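Local atomic coordinates of apolipophorin III (Locusta migratoria, PDB entry 1AEP), a protein that assists the loading of diacylglycerol into the hemolymph lipoprotein lipophorin by covering its expanding hydrophobic surface, and so supports lipid transport during insect flight. Residues 42-47 / 146-151; 64-69 / 128-133; 86-91 / 98-103; 110-115 / 136-141; 117-120 / 126-129. All blocks are in the same frame, centred on the assembly; numbering follows the deposited sequence.

Contact 1 of 5, residues 42-47 / 146-151; sequences TEQANA and ANLQNS
Gln44 reaches from helix 36-63 toward Leu148 and Ser151 of helix 131-154, joining two amphipathic helices of the five-helix bundle that forms this soluble apolipoprotein. The backbones come nearest at Gln44 and Leu148, with 6.1 Å between their CA atoms.

The apolar part of the contact belongs to Leu148. Its CD1 branch lies 3.8 Å from Gln44 O and 4.1 Å from Gln44 CB, so a methyl meets the backbone and the first carbon of the glutamine rather than its amide. With CG anti to the backbone N (chi1 -165°), the branched end of Leu148 comes nearer to helix 36-63 than the start of the side chain would suggest. Ala45, the next residue along, turns from this interface to pack on Gln97 and Leu101 of helix 94-121.

The polar part is close packing without a bond across the helices. Gln44 is bent at chi2 (-47°), which brings its amide over to Ser151: Gln44 CD lies 3.7 Å from Ser151 CB, and Gln44 OE1 is 3.4 Å from Ser151 OG. That last pair is not a hydrogen bond.

The serine hydroxyl is used inside its own helix. Ser151 OG donates to Asn147 O over 3.0 Å, at a C=O...OG angle of 140° and tilted from the carbonyl plane, while Ser151 N bonds to the same Asn147 O from the opposite face of that plane.

Contact 2 of 5, residues 64-69 / 128-133; sequences EKHQGS and APVQSA
At one end of the helix bundle, the loop joining helix 36-63 to helix 69-83 sets His66 against Val130, the N-cap residue of helix 131-154. The meeting is a CH-pi contact. Val130 CG1 sits over one face of the imidazole, 3.8 Å from the ring centroid and 29° off the ring normal. It is displaced toward the rim, where its nearest ring atom is His66 CD2 at 3.4 Å. Val130 chi1 of -60° carries CG1 anti to the carbonyl carbon and out over the ring. The opposite face of the imidazole is covered, also toward its rim, by CB of the preceding Lys65, so the ring lies between two aliphatic groups.

Pro129 adds a looser flank: its O stands obliquely 3.9 Å from His66 CE1, and its CB is 4.4 Å from His66 ND1. No hydrogen bond crosses the contact. The polar end of the ring is held instead by Glu62, whose OE2 is hydrogen-bonded to His66 NE2; this carboxylate would probably favour a protonated imidazole. The histidine thus ties the end of helix 36-63 to the loop after it and rests that loop, just ahead of helix 69-83, against the start of helix 131-154.

Contact 3 of 5, residues 86-91 / 98-103; sequences HDAATS and LNSLQS
Ser100 OG projects from helix 94-121 into the loop 86-91, where Asp87 O approaches to 3.4 Å and Ala88 CA to 3.6 Å. The angle to Asp87 O is too poor for a hydrogen bond, and none crosses between the two segments. Between them the contact is packing of small groups. Ser100 OG stands anti to its own N (chi1 -154°), an orientation that carries the oxygen out to the peptide between Asp87 and Ala88. Behind it, Ser100 CB lies 3.8 Å from Ala88 O.

Small side chains on both sides let the backbones draw close: the CA atoms of Ala88 and Ser100 are 5.3 Å apart. Ala88 is buried here, its CB 4.3 Å from Ser100 OG, and it also touches Ala104 a turn further along the helix. Ala88 O receives a weak hydrogen bond from Gln97 NE2, a second link between the loop and the same helix. The following Ala89 faces the other way, packing on Thr42, Ala45 and Asn46 of helix 36-63. The arrangement is that of a long interhelical loop of a helical bundle, running back beside the first turns of helix 94-121 as it links that helix to helix 69-83.

Contact 4 of 5, residues 110-115 / 136-141; sequences HQWQDI and EAAEKT
Trp112, with the largest area buried here, extends its indole from helix 94-121 to the backbone and small side chains of helix 131-154. The short helical segments run nearly antiparallel, at 161°, with axes 12.1 Å apart. The indole bridges this wide spacing.

Ala138 sits over one face of the indole. Its CB is 4.0 Å from the centroid of the six-membered ring and 17° off the normal, a CH-pi contact nearest to the outer part of the ring, with Trp112 CZ3 3.9 Å from Ala138 CB. The far end of the benzo ring also reaches the helix backbone, Trp112 CH2 lying 3.7 Å from Ala138 N, and touches Ala137 CB at 3.9 Å.

Thr141, one turn on, meets the pyrrole end and crosses the indole obliquely. Its CG2 is 3.9 Å from Trp112 NE1, and its OG1 stands 3.7 Å from the same nitrogen without forming a hydrogen bond. A chi1 of -51° places OG1 beside its own backbone N, from where it donates to Ala137 O at 2.7 Å. Thr141 N bonds to the same oxygen from the opposite face of the carbonyl plane.

Further round, Phe77 of helix 69-83 meets Trp112 edge-to-face, and Val11 and Leu14 of helix 7-25 pack on the indole. The contact is thus carried by dispersion and CH-pi packing, with the threonine hydroxyl satisfied within its own helix. No directional polar bond joins 110-115 to 136-141, which is consistent with a bundle whose helices can separate when the protein goes onto lipid.

Contact 5 of 5, residues 117-120 / 126-129; sequences TKTQ and AWAP
Thr119 lies over one face of the Trp127 indole, the two side chains crossing at about a right angle. Its CG2 methyl stands 3.3 Å above the ring plane, offset toward the rim, with Trp127 CD2 its nearest ring atom at 3.5 Å. The backbone of the threonine also takes part: Thr119 CA makes a CH-pi contact with the five-membered ring, 3.8 Å from its centroid and 26° off the normal. At the root of the indole, Thr119 CB and Trp127 CB are 3.7 Å apart. Lys118 adds a thin flank, its CG being 4.4 Å from Trp127 CZ2 while the rest of its chain leads away.

The arrangement closes a helix-to-helix turn of the bundle. Helix 94-121 ends just after Thr119, and the chain comes back through 126-129, which has helical backbone angles without the regular bonds, before entering helix 131-154. Trp127 folds back from that connection onto the helix it has just left.

The threonine is set by its first torsion, chi1 76°, which leaves CG2 anti to the carbonyl carbon and facing the indole. Its hydroxyl is held separately, Thr119 OG1 being hydrogen-bonded to Ala116 O. Within the turn, Ala126 N is hydrogen-bonded to Ser122 OG. Around the indole, Val70 and Gln73 of helix 69-83 touch Trp127, and Leu134 at the start of helix 131-154 packs on both Trp127 and Thr119.

How the contacts relate
Contact 4 is the fully buried one, about 7 Å from the chain centre to its own; the other four are partly buried. Helix 131-154 serves contacts 1 and 4, and its N-cap end serves contact 2; helix 94-121 serves contacts 3, 4 and 5. Contacts 1 and 3 touch through Ala45 and Ala89 on one side of the chain's centre. Contacts 2 and 5 lie together on the opposite side, sharing Ala128 and Pro129. Aromatic faces carry contacts 2, 4 and 5, and Ile115 CD1 meets Trp127 CH2 at 4.2 Å between the last two. Contacts 1 and 3 have no aromatic ring and combine serine, glutamine or alanine with a leucine, yet no hydrogen bond crosses any of the five.

Contact 1 of 5, residues 42-47 / 146-151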
# COMPACT_ATOMS: atom_id res chain seq x y z
N THR A 42 -9.54 12.44 1.98
CA THR A 42 -10.20 11.74 0.92
C THR A 42 -9.37 11.72 -0.31
O THR A 42 -9.26 10.72 -1.00
CB THR A 42 -11.53 12.30 0.65
OG1 THR A 42 -12.30 12.03 1.79
CG2 THR A 42 -12.06 11.41 -0.47
N GLU A 43 -8.76 12.87 -0.52
CA GLU A 43 -7.90 13.07 -1.65
C GLU A 43 -6.72 12.14 -1.60
O GLU A 43 -6.45 11.38 -2.53
CB GLU A 43 -7.40 14.51 -1.60
CG GLU A 43 -6.62 14.90 -2.84
CD GLU A 43 -6.48 16.39 -2.97
OE1 GLU A 43 -5.56 17.03 -2.49
OE2 GLU A 43 -7.47 16.95 -3.66
N GLN A 44 -6.00 12.23 -0.51
CA GLN A 44 -4.84 11.40 -0.31
C GLN A 44 -5.17 9.93 -0.45
O GLN A 44 -4.45 9.16 -1.10
CB GLN A 44 -4.30 11.76 1.07
CG GLN A 44 -3.76 13.18 1.00
CD GLN A 44 -2.89 13.31 -0.23
OE1 GLN A 44 -1.92 12.55 -0.40
NE2 GLN A 44 -3.24 14.24 -1.11
N ALA A 45 -6.24 9.54 0.20
CA ALA A 45 -6.64 8.17 0.11
C ALA A 45 -6.84 7.77 -1.34
O ALA A 45 -6.49 6.68 -1.78
CB ALA A 45 -7.93 8.08 0.86
N ASN A 46 -7.40 8.68 -2.10
CA ASN A 46 -7.64 8.36 -3.47
C ASN A 46 -6.38 8.27 -4.27
O ASN A 46 -6.26 7.46 -5.18
CB ASN A 46 -8.68 9.26 -4.10
CG ASN A 46 -10.10 8.77 -3.92
OD1 ASN A 46 -10.40 7.55 -4.02
ND2 ASN A 46 -11.00 9.71 -3.67
N ALA A 47 -5.42 9.11 -3.93
CA ALA A 47 -4.15 9.08 -4.64
C ALA A 47 -3.43 7.75 -4.43
O ALA A 47 -2.87 7.16 -5.36
CB ALA A 47 -3.35 10.24 -4.12
N ALA A 146 5.11 7.33 0.96
CA ALA A 146 5.92 8.47 1.34
C ALA A 146 5.23 9.75 0.89
O ALA A 146 5.19 10.76 1.59
CB ALA A 146 7.26 8.41 0.67
N ASN A 147 4.67 9.70 -0.32
CA ASN A 147 3.97 10.82 -0.89
C ASN A 147 2.85 11.27 -0.01
O ASN A 147 2.70 12.46 0.26
CB ASN A 147 3.39 10.42 -2.20
CG ASN A 147 4.36 10.72 -3.30
OD1 ASN A 147 4.08 10.46 -4.46
ND2 ASN A 147 5.53 11.26 -2.92
N LEU A 148 2.07 10.30 0.43
CA LEU A 148 0.95 10.56 1.32
C LEU A 148 1.44 11.28 2.55
O LEU A 148 0.92 12.31 2.98
CB LEU A 148 0.34 9.23 1.77
CG LEU A 148 -1.05 9.32 2.41
CD1 LEU A 148 -1.91 8.42 1.57
CD2 LEU A 148 -0.92 8.70 3.75
N GLN A 149 2.48 10.74 3.14
CA GLN A 149 3.01 11.36 4.31
C GLN A 149 3.45 12.79 4.07
O GLN A 149 3.13 13.68 4.84
CB GLN A 149 4.17 10.52 4.71
CG GLN A 149 4.89 11.18 5.84
CD GLN A 149 5.81 10.21 6.49
OE1 GLN A 149 6.05 9.11 5.95
NE2 GLN A 149 6.28 10.62 7.66
N ASN A 150 4.20 13.01 2.98
CA ASN A 150 4.64 14.36 2.66
C ASN A 150 3.47 15.33 2.65
O ASN A 150 3.55 16.46 3.12
CB ASN A 150 5.30 14.37 1.27
CG ASN A 150 6.70 13.80 1.31
OD1 ASN A 150 7.25 13.51 2.39
ND2 ASN A 150 7.28 13.63 0.14
N SER A 151 2.32 14.85 2.15
CA SER A 151 1.11 15.65 2.10
C SER A 151 0.52 16.00 3.49
O SER A 151 0.25 17.16 3.80
CB SER A 151 0.08 15.02 1.16
OG SER A 151 0.73 14.64 -0.06

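Contact 2 of 5, residues 64-69 / 128-133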
# COMPACT_ATOMS: atom_id res chain seq x y z
N GLU A 64 0.76 -13.63 -15.63
CA GLU A 64 0.34 -14.20 -16.88
C GLU A 64 1.49 -14.82 -17.61
O GLU A 64 1.28 -15.61 -18.53
CB GLU A 64 -0.16 -13.10 -17.83
CG GLU A 64 -1.66 -12.92 -17.84
CD GLU A 64 -2.46 -14.15 -17.55
OE1 GLU A 64 -2.10 -15.18 -18.27
OE2 GLU A 64 -3.44 -14.17 -16.80
N LYS A 65 2.70 -14.43 -17.25
CA LYS A 65 3.86 -14.95 -17.96
C LYS A 65 4.50 -16.17 -17.35
O LYS A 65 5.33 -16.81 -17.99
CB LYS A 65 4.99 -13.99 -17.98
CG LYS A 65 4.53 -12.57 -18.04
CD LYS A 65 5.71 -11.68 -18.33
CE LYS A 65 5.33 -10.28 -18.78
NZ LYS A 65 6.44 -9.32 -18.61
N HIS A 66 4.13 -16.49 -16.12
CA HIS A 66 4.72 -17.63 -15.46
C HIS A 66 3.76 -18.79 -15.34
O HIS A 66 2.58 -18.64 -15.64
CB HIS A 66 5.44 -17.22 -14.19
CG HIS A 66 6.32 -16.10 -14.56
ND1 HIS A 66 7.55 -16.30 -15.15
CD2 HIS A 66 6.08 -14.79 -14.47
CE1 HIS A 66 8.06 -15.11 -15.35
NE2 HIS A 66 7.20 -14.17 -14.96
N GLN A 67 4.29 -19.94 -14.94
CA GLN A 67 3.49 -21.14 -14.81
C GLN A 67 3.50 -21.63 -13.40
O GLN A 67 4.33 -21.23 -12.58
CB GLN A 67 4.16 -22.31 -15.55
CG GLN A 67 3.50 -22.70 -16.88
CD GLN A 67 3.81 -21.65 -17.91
OE1 GLN A 67 2.99 -21.20 -18.71
NE2 GLN A 67 5.12 -21.26 -17.90
N GLY A 68 2.59 -22.53 -13.11
CA GLY A 68 2.62 -23.09 -11.77
C GLY A 68 1.83 -22.30 -10.76
O GLY A 68 0.91 -21.58 -11.09
N SER A 69 2.19 -22.51 -9.49
CA SER A 69 1.53 -21.90 -8.35
C SER A 69 2.02 -20.51 -8.00
O SER A 69 1.37 -19.79 -7.25
CB SER A 69 1.64 -22.78 -7.14
OG SER A 69 3.04 -22.80 -6.78
N ALA A 128 12.01 -16.69 -7.63
CA ALA A 128 13.06 -15.98 -8.32
C ALA A 128 12.64 -15.34 -9.63
O ALA A 128 13.06 -14.24 -10.01
CB ALA A 128 14.13 -16.98 -8.65
N PRO A 129 11.88 -16.07 -10.38
CA PRO A 129 11.52 -15.59 -11.68
C PRO A 129 10.69 -14.31 -11.76
O PRO A 129 10.62 -13.70 -12.84
CB PRO A 129 10.91 -16.77 -12.39
CG PRO A 129 11.37 -18.00 -11.60
CD PRO A 129 11.65 -17.52 -10.20
N VAL A 130 10.08 -13.92 -10.65
CA VAL A 130 9.23 -12.73 -10.66
C VAL A 130 9.70 -11.68 -9.68
O VAL A 130 8.98 -10.72 -9.41
CB VAL A 130 7.80 -13.06 -10.34
CG1 VAL A 130 7.27 -14.02 -11.38
CG2 VAL A 130 7.69 -13.69 -8.97
N GLN A 131 10.91 -11.90 -9.18
CA GLN A 131 11.59 -11.05 -8.22
C GLN A 131 11.68 -9.58 -8.64
O GLN A 131 11.34 -8.69 -7.87
CB GLN A 131 12.94 -11.71 -7.80
CG GLN A 131 13.64 -11.12 -6.56
CD GLN A 131 14.72 -10.10 -6.90
OE1 GLN A 131 15.39 -9.56 -6.00
NE2 GLN A 131 14.90 -9.80 -8.20
N SER A 132 12.11 -9.31 -9.87
CA SER A 132 12.18 -7.93 -10.31
C SER A 132 10.85 -7.19 -10.15
O SER A 132 10.76 -6.12 -9.54
CB SER A 132 12.71 -7.83 -11.73
OG SER A 132 14.12 -7.74 -11.67
N ALA A 133 9.80 -7.80 -10.68
CA ALA A 133 8.45 -7.28 -10.62
C ALA A 133 7.99 -7.02 -9.20
O ALA A 133 7.47 -5.96 -8.89
CB ALA A 133 7.53 -8.27 -11.26

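Contact 3 of 5, residues 86-91 / 98-103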
# COMPACT_ATOMS: atom_id res chain seq x y z
N HIS A 86 -9.80 -0.68 -2.23
CA HIS A 86 -11.02 -0.29 -2.93
C HIS A 86 -11.92 0.68 -2.19
O HIS A 86 -12.30 1.75 -2.67
CB HIS A 86 -11.85 -1.46 -3.45
CG HIS A 86 -12.57 -1.06 -4.70
ND1 HIS A 86 -11.91 -0.41 -5.75
CD2 HIS A 86 -13.88 -1.19 -5.04
CE1 HIS A 86 -12.82 -0.18 -6.70
NE2 HIS A 86 -14.01 -0.64 -6.30
N ASP A 87 -12.27 0.27 -0.98
CA ASP A 87 -13.15 1.06 -0.15
C ASP A 87 -12.42 1.76 0.95
O ASP A 87 -12.52 1.37 2.11
CB ASP A 87 -14.19 0.17 0.49
CG ASP A 87 -15.20 -0.27 -0.50
OD1 ASP A 87 -15.73 0.47 -1.32
OD2 ASP A 87 -15.47 -1.57 -0.41
N ALA A 88 -11.69 2.80 0.61
CA ALA A 88 -10.95 3.48 1.63
C ALA A 88 -11.23 4.97 1.69
O ALA A 88 -10.87 5.63 2.68
CB ALA A 88 -9.49 3.14 1.52
N ALA A 89 -11.87 5.50 0.67
CA ALA A 89 -12.17 6.91 0.68
C ALA A 89 -13.66 7.11 0.59
O ALA A 89 -14.17 8.07 0.03
CB ALA A 89 -11.48 7.58 -0.50
N THR A 90 -14.37 6.12 1.13
CA THR A 90 -15.81 6.09 1.12
C THR A 90 -16.51 6.77 2.30
O THR A 90 -17.49 7.46 2.08
CB THR A 90 -16.07 4.59 1.00
OG1 THR A 90 -15.33 3.92 2.00
CG2 THR A 90 -15.61 4.08 -0.39
N SER A 91 -16.03 6.52 3.51
CA SER A 91 -16.67 7.12 4.67
C SER A 91 -17.10 8.55 4.46
O SER A 91 -16.45 9.27 3.74
CB SER A 91 -16.24 6.72 6.06
OG SER A 91 -17.33 5.91 6.62
N LEU A 98 -10.67 8.33 8.59
CA LEU A 98 -9.40 8.18 9.22
C LEU A 98 -9.15 6.73 9.55
O LEU A 98 -8.04 6.22 9.34
CB LEU A 98 -9.33 9.01 10.47
CG LEU A 98 -8.13 9.93 10.49
CD1 LEU A 98 -8.62 11.31 10.83
CD2 LEU A 98 -7.18 9.50 11.58
N ASN A 99 -10.17 6.10 10.10
CA ASN A 99 -10.08 4.71 10.47
C ASN A 99 -9.82 3.86 9.25
O ASN A 99 -8.92 3.03 9.23
CB ASN A 99 -11.36 4.20 11.19
CG ASN A 99 -11.68 4.95 12.46
OD1 ASN A 99 -12.84 5.07 12.85
ND2 ASN A 99 -10.65 5.48 13.07
N SER A 100 -10.62 4.12 8.22
CA SER A 100 -10.52 3.45 6.94
C SER A 100 -9.13 3.50 6.30
O SER A 100 -8.59 2.50 5.85
CB SER A 100 -11.60 4.02 6.01
OG SER A 100 -12.01 3.10 5.00
N LEU A 101 -8.57 4.70 6.25
CA LEU A 101 -7.26 4.85 5.69
C LEU A 101 -6.24 4.07 6.48
O LEU A 101 -5.48 3.29 5.93
CB LEU A 101 -6.82 6.30 5.66
CG LEU A 101 -6.52 6.70 4.23
CD1 LEU A 101 -5.79 8.03 4.21
CD2 LEU A 101 -5.69 5.64 3.54
N GLN A 102 -6.23 4.33 7.78
CA GLN A 102 -5.30 3.69 8.71
C GLN A 102 -5.26 2.19 8.63
O GLN A 102 -4.23 1.55 8.86
CB GLN A 102 -5.61 4.04 10.14
CG GLN A 102 -4.33 4.57 10.78
CD GLN A 102 -4.54 4.85 12.22
OE1 GLN A 102 -4.38 5.99 12.65
NE2 GLN A 102 -4.94 3.80 12.93
N SER A 103 -6.41 1.63 8.31
CA SER A 103 -6.51 0.21 8.20
C SER A 103 -5.98 -0.21 6.86
O SER A 103 -5.15 -1.11 6.75
CB SER A 103 -7.94 -0.25 8.48
OG SER A 103 -8.52 -0.89 7.35

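Contact 4 of 5, residues 110-115 / 136-141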
# COMPACT_ATOMS: atom_id res chain seq x y z
N HIS A 110 0.92 -5.59 5.70
CA HIS A 110 0.85 -6.97 6.13
C HIS A 110 0.89 -7.93 4.98
O HIS A 110 1.56 -8.95 5.05
CB HIS A 110 -0.29 -7.27 7.06
CG HIS A 110 -0.07 -6.56 8.33
ND1 HIS A 110 -1.14 -6.21 9.14
CD2 HIS A 110 1.08 -6.14 8.92
CE1 HIS A 110 -0.61 -5.59 10.18
NE2 HIS A 110 0.71 -5.53 10.10
N GLN A 111 0.19 -7.57 3.92
CA GLN A 111 0.15 -8.35 2.71
C GLN A 111 1.51 -8.40 2.01
O GLN A 111 1.85 -9.38 1.35
CB GLN A 111 -0.91 -7.74 1.84
CG GLN A 111 -2.18 -8.57 1.89
CD GLN A 111 -3.41 -7.71 1.74
OE1 GLN A 111 -4.25 -7.58 2.65
NE2 GLN A 111 -3.50 -7.08 0.58
N TRP A 112 2.29 -7.32 2.17
CA TRP A 112 3.61 -7.24 1.62
C TRP A 112 4.54 -8.14 2.40
O TRP A 112 5.36 -8.84 1.83
CB TRP A 112 4.14 -5.82 1.57
CG TRP A 112 3.87 -5.31 0.20
CD1 TRP A 112 2.94 -4.39 -0.13
CD2 TRP A 112 4.49 -5.75 -1.02
NE1 TRP A 112 2.93 -4.22 -1.49
CE2 TRP A 112 3.89 -5.01 -2.07
CE3 TRP A 112 5.53 -6.64 -1.34
CZ2 TRP A 112 4.26 -5.16 -3.42
CZ3 TRP A 112 5.87 -6.82 -2.67
CH2 TRP A 112 5.25 -6.09 -3.71
N GLN A 113 4.37 -8.14 3.72
CA GLN A 113 5.18 -8.99 4.55
C GLN A 113 4.93 -10.46 4.22
O GLN A 113 5.86 -11.22 4.03
CB GLN A 113 4.92 -8.72 6.02
CG GLN A 113 5.23 -7.26 6.37
CD GLN A 113 5.25 -6.97 7.87
OE1 GLN A 113 6.18 -6.31 8.38
NE2 GLN A 113 4.21 -7.44 8.57
N ASP A 114 3.65 -10.84 4.13
CA ASP A 114 3.24 -12.20 3.78
C ASP A 114 3.96 -12.72 2.54
O ASP A 114 4.66 -13.72 2.58
CB ASP A 114 1.79 -12.18 3.32
CG ASP A 114 0.89 -12.83 4.29
OD1 ASP A 114 1.01 -12.70 5.48
OD2 ASP A 114 -0.05 -13.55 3.69
N ILE A 115 3.74 -12.04 1.41
CA ILE A 115 4.39 -12.41 0.17
C ILE A 115 5.91 -12.43 0.26
O ILE A 115 6.56 -13.23 -0.39
CB ILE A 115 3.99 -11.49 -0.93
CG1 ILE A 115 3.89 -12.32 -2.19
CG2 ILE A 115 5.05 -10.42 -1.07
CD1 ILE A 115 2.47 -12.82 -2.37
N GLU A 136 9.95 -3.99 -7.92
CA GLU A 136 9.53 -2.72 -8.39
C GLU A 136 8.22 -2.31 -7.72
O GLU A 136 8.04 -1.19 -7.23
CB GLU A 136 9.69 -2.59 -9.91
CG GLU A 136 8.47 -2.81 -10.81
CD GLU A 136 8.84 -2.84 -12.28
OE1 GLU A 136 9.69 -3.60 -12.74
OE2 GLU A 136 8.16 -1.98 -13.00
N ALA A 137 7.32 -3.26 -7.67
CA ALA A 137 6.03 -3.02 -7.05
C ALA A 137 6.15 -2.56 -5.59
O ALA A 137 5.37 -1.74 -5.11
CB ALA A 137 5.18 -4.27 -7.14
N ALA A 138 7.13 -3.13 -4.89
CA ALA A 138 7.34 -2.77 -3.51
C ALA A 138 7.79 -1.33 -3.41
O ALA A 138 7.42 -0.64 -2.49
CB ALA A 138 8.25 -3.70 -2.75
N GLU A 139 8.57 -0.91 -4.40
CA GLU A 139 9.09 0.43 -4.42
C GLU A 139 7.99 1.44 -4.68
O GLU A 139 7.93 2.50 -4.05
CB GLU A 139 10.20 0.56 -5.45
CG GLU A 139 11.57 0.39 -4.76
CD GLU A 139 12.63 -0.07 -5.70
OE1 GLU A 139 12.58 0.14 -6.89
OE2 GLU A 139 13.60 -0.73 -5.11
N LYS A 140 7.12 1.08 -5.62
CA LYS A 140 5.98 1.91 -5.99
C LYS A 140 5.03 2.08 -4.82
O LYS A 140 4.40 3.12 -4.68
CB LYS A 140 5.17 1.31 -7.10
CG LYS A 140 5.79 1.54 -8.46
CD LYS A 140 4.71 1.89 -9.46
CE LYS A 140 5.07 1.46 -10.87
NZ LYS A 140 4.13 1.98 -11.88
N THR A 141 4.91 1.05 -3.99
CA THR A 141 4.05 1.11 -2.83
C THR A 141 4.67 2.02 -1.76
O THR A 141 3.98 2.80 -1.08
CB THR A 141 3.76 -0.33 -2.34
OG1 THR A 141 3.30 -1.12 -3.43
CG2 THR A 141 2.74 -0.35 -1.20

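Contact 5 of 5, residues 117-120 / 126-129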
# COMPACT_ATOMS: atom_id res chain seq x y z
N THR A 117 7.87 -13.12 2.92
CA THR A 117 8.15 -14.31 3.68
C THR A 117 7.97 -15.56 2.81
O THR A 117 8.79 -16.47 2.80
CB THR A 117 7.10 -14.26 4.83
OG1 THR A 117 7.50 -13.38 5.88
CG2 THR A 117 6.66 -15.63 5.30
N LYS A 118 6.91 -15.59 2.02
CA LYS A 118 6.70 -16.71 1.15
C LYS A 118 7.90 -16.98 0.25
O LYS A 118 8.43 -18.09 0.16
CB LYS A 118 5.57 -16.42 0.18
CG LYS A 118 4.42 -17.41 0.14
CD LYS A 118 3.17 -16.91 0.86
CE LYS A 118 1.88 -16.81 0.05
NZ LYS A 118 0.98 -15.70 0.48
N THR A 119 8.27 -15.94 -0.48
CA THR A 119 9.37 -16.01 -1.41
C THR A 119 10.63 -16.49 -0.71
O THR A 119 11.48 -17.16 -1.30
CB THR A 119 9.62 -14.63 -2.09
OG1 THR A 119 10.28 -13.73 -1.21
CG2 THR A 119 8.31 -14.02 -2.52
N GLN A 120 10.76 -16.11 0.55
CA GLN A 120 11.94 -16.43 1.33
C GLN A 120 11.99 -17.89 1.74
O GLN A 120 13.05 -18.51 1.76
CB GLN A 120 12.17 -15.43 2.43
CG GLN A 120 13.18 -14.39 1.85
CD GLN A 120 13.91 -13.78 3.00
OE1 GLN A 120 15.02 -13.25 2.85
NE2 GLN A 120 13.24 -13.84 4.15
N ALA A 126 11.59 -20.76 -6.10
CA ALA A 126 10.47 -20.67 -6.99
C ALA A 126 10.04 -19.27 -7.39
O ALA A 126 9.48 -19.06 -8.48
CB ALA A 126 9.29 -21.33 -6.33
N TRP A 127 10.25 -18.33 -6.50
CA TRP A 127 9.83 -16.97 -6.74
C TRP A 127 10.83 -16.15 -7.49
O TRP A 127 10.56 -15.02 -7.88
CB TRP A 127 9.55 -16.30 -5.39
CG TRP A 127 8.32 -16.85 -4.78
CD1 TRP A 127 8.19 -18.01 -4.07
CD2 TRP A 127 7.03 -16.26 -4.90
NE1 TRP A 127 6.88 -18.19 -3.75
CE2 TRP A 127 6.15 -17.13 -4.27
CE3 TRP A 127 6.57 -15.09 -5.54
CZ2 TRP A 127 4.78 -16.84 -4.25
CZ3 TRP A 127 5.23 -14.80 -5.51
CH2 TRP A 127 4.35 -15.68 -4.87
N ALA A 128 12.01 -16.69 -7.63
CA ALA A 128 13.06 -15.98 -8.32
C ALA A 128 12.64 -15.34 -9.63
O ALA A 128 13.06 -14.24 -10.01
CB ALA A 128 14.13 -16.98 -8.65
N PRO A 129 11.88 -16.07 -10.38
CA PRO A 129 11.52 -15.59 -11.68
C PRO A 129 10.69 -14.31 -11.76
O PRO A 129 10.62 -13.70 -12.84
CB PRO A 129 10.91 -16.77 -12.39
CG PRO A 129 11.37 -18.00 -11.60
CD PRO A 129 11.65 -17.52 -10.20